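Local coordinates for protein TetR-family transcriptional regulator (Streptomyces coelicolor, PDB 2G7L) that probably binds DNA through an N-terminal helix-turn-helix domain and regulates transcription as a TetR-family protein, at residues L132-L135 against A136-G139. Numbering follows the deposited sequence. Where two conformers were deposited one is given.
Sequences LELL and ARSG
A136 N bonds back to L132 O at 2.9 Å, an i to i+4 helical bond, whereas R137 N reaches L134 O and S138 N reaches L135 O over only three residues. The chain leaves the helix through a type I beta turn from A136 to G139, closed by G139 N to A136 O at 3.0 Å; G139 has positive phi. Two donors from S138 grip L135 O. S138 N comes from above the carbonyl plane of L135, 3.2 Å from L135 O. S138 OG lies 2.9 Å from the same L135 O, almost in line with the C=O bond (173°). OG sits between its own backbone N and carbonyl carbon (chi1 75°), which turns it back onto the helix end; it also accepts a bond from A140 N. With an alanine here, L135 O would probably keep just the amide of its two S138 donors, and A140 N would lose its hydroxyl acceptor. E133 and R137 run side by side. In one of two conformers modelled for R137, its NH1 meets E133 OE1 in a salt bridge of 2.6 Å, with carboxylate and guanidinium planes 80° apart. L132 and L135 pack on helix 142-161, and L134 on helix 89-106. The chemistry is that of a helix C-terminus, leading into the loop before helix 142-161 in the tetracycline repressor-like C-terminal part: a serine hydroxyl takes up a late carbonyl, and an i to i+4 ion pair, in one R137 conformer, spans the more open side.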
ATOM      1  N   LEU A 132      -8.450   9.188  15.405  1.00 45.92           N
ATOM      2  CA  LEU A 132      -8.935  10.513  15.121  1.00 47.24           C
ATOM      3  C   LEU A 132      -8.896  11.430  16.382  1.00 49.60           C
ATOM      4  O   LEU A 132      -8.506  12.624  16.311  1.00 48.29           O
ATOM      5  CB  LEU A 132     -10.369  10.416  14.644  1.00 47.28           C
ATOM      6  CG  LEU A 132     -10.764  10.187  13.207  1.00 46.62           C
ATOM      7  CD1 LEU A 132     -12.285   9.891  13.098  1.00 47.92           C
ATOM      8  CD2 LEU A 132     -10.479  11.399  12.405  1.00 43.70           C
ATOM      9  N   GLU A 133      -9.303  10.845  17.512  1.00 49.15           N
ATOM     10  CA  GLU A 133      -9.334  11.520  18.814  1.00 52.40           C
ATOM     11  C   GLU A 133      -7.954  12.054  19.180  1.00 50.33           C
ATOM     12  O   GLU A 133      -7.795  13.202  19.564  1.00 51.26           O
ATOM     13  CB  GLU A 133      -9.724  10.461  19.868  1.00 50.57           C
ATOM     14  CG  GLU A 133     -10.312  10.989  21.163  1.00 56.91           C
ATOM     15  CD  GLU A 133     -10.349   9.892  22.251  1.00 58.73           C
ATOM     16  OE1 GLU A 133      -9.951  10.220  23.397  1.00 70.53           O
ATOM     17  OE2 GLU A 133     -10.701   8.701  21.968  1.00 60.58           O
ATOM     18  N   LEU A 134      -6.984  11.156  19.139  1.00 50.55           N
ATOM     19  CA  LEU A 134      -5.594  11.469  19.440  1.00 50.09           C
ATOM     20  C   LEU A 134      -5.024  12.496  18.446  1.00 50.20           C
ATOM     21  O   LEU A 134      -4.465  13.534  18.823  1.00 50.17           O
ATOM     22  CB  LEU A 134      -4.780  10.184  19.406  1.00 48.56           C
ATOM     23  CG  LEU A 134      -5.020   9.217  20.559  1.00 48.91           C
ATOM     24  CD1 LEU A 134      -4.160   7.977  20.446  1.00 47.30           C
ATOM     25  CD2 LEU A 134      -4.687   9.864  21.936  1.00 49.06           C
ATOM     26  N   LEU A 135      -5.161  12.215  17.159  1.00 49.89           N
ATOM     27  CA  LEU A 135      -4.597  13.139  16.190  1.00 48.52           C
ATOM     28  C   LEU A 135      -5.155  14.536  16.352  1.00 48.23           C
ATOM     29  O   LEU A 135      -4.473  15.536  16.130  1.00 48.39           O
ATOM     30  CB  LEU A 135      -4.782  12.622  14.730  1.00 48.21           C
ATOM     31  CG  LEU A 135      -4.012  13.430  13.659  1.00 48.37           C
ATOM     32  CD1 LEU A 135      -2.445  13.569  13.939  1.00 47.94           C
ATOM     33  CD2 LEU A 135      -4.315  12.922  12.256  1.00 45.53           C
ATOM     34  N   ALA A 136      -6.431  14.616  16.679  1.00 49.72           N
ATOM     35  CA  ALA A 136      -7.144  15.910  16.813  1.00 50.39           C
ATOM     36  C   ALA A 136      -6.535  16.855  17.935  1.00 51.14           C
ATOM     37  O   ALA A 136      -6.649  18.084  17.832  1.00 51.18           O
ATOM     38  CB  ALA A 136      -8.652  15.647  17.089  1.00 50.94           C
ATOM     39  N   ARG A 137      -5.885  16.241  18.926  0.50 50.70           N
ATOM     40  CA  ARG A 137      -5.304  16.934  20.092  0.50 50.98           C
ATOM     41  C   ARG A 137      -4.134  17.800  19.644  0.50 51.35           C
ATOM     42  O   ARG A 137      -3.754  18.756  20.333  0.50 50.06           O
ATOM     43  CB  ARG A 137      -4.886  15.902  21.172  0.50 50.44           C
ATOM     44  CG  ARG A 137      -6.120  15.113  21.741  0.50 50.83           C
ATOM     45  CD  ARG A 137      -5.924  14.136  22.933  0.50 50.77           C
ATOM     46  NE  ARG A 137      -7.243  13.665  23.438  0.50 48.00           N
ATOM     47  CZ  ARG A 137      -7.472  12.542  24.129  0.50 46.67           C
ATOM     48  NH1 ARG A 137      -8.702  12.238  24.503  0.50 46.09           N
ATOM     49  NH2 ARG A 137      -6.499  11.692  24.435  0.50 46.49           N
ATOM     50  N   SER A 138      -3.574  17.465  18.466  1.00 51.06           N
ATOM     51  CA  SER A 138      -2.501  18.244  17.867  1.00 50.48           C
ATOM     52  C   SER A 138      -2.956  19.702  17.694  1.00 49.98           C
ATOM     53  O   SER A 138      -2.118  20.569  17.526  1.00 52.76           O
ATOM     54  CB  SER A 138      -2.163  17.666  16.472  1.00 50.38           C
ATOM     55  OG  SER A 138      -3.191  18.028  15.521  1.00 48.24           O
ATOM     56  N   GLY A 139      -4.262  19.967  17.682  1.00 49.13           N
ATOM     57  CA  GLY A 139      -4.785  21.281  17.369  1.00 47.00           C
ATOM     58  C   GLY A 139      -4.986  21.544  15.899  1.00 50.12           C
ATOM     59  O   GLY A 139      -5.663  22.500  15.525  1.00 49.32           O
TER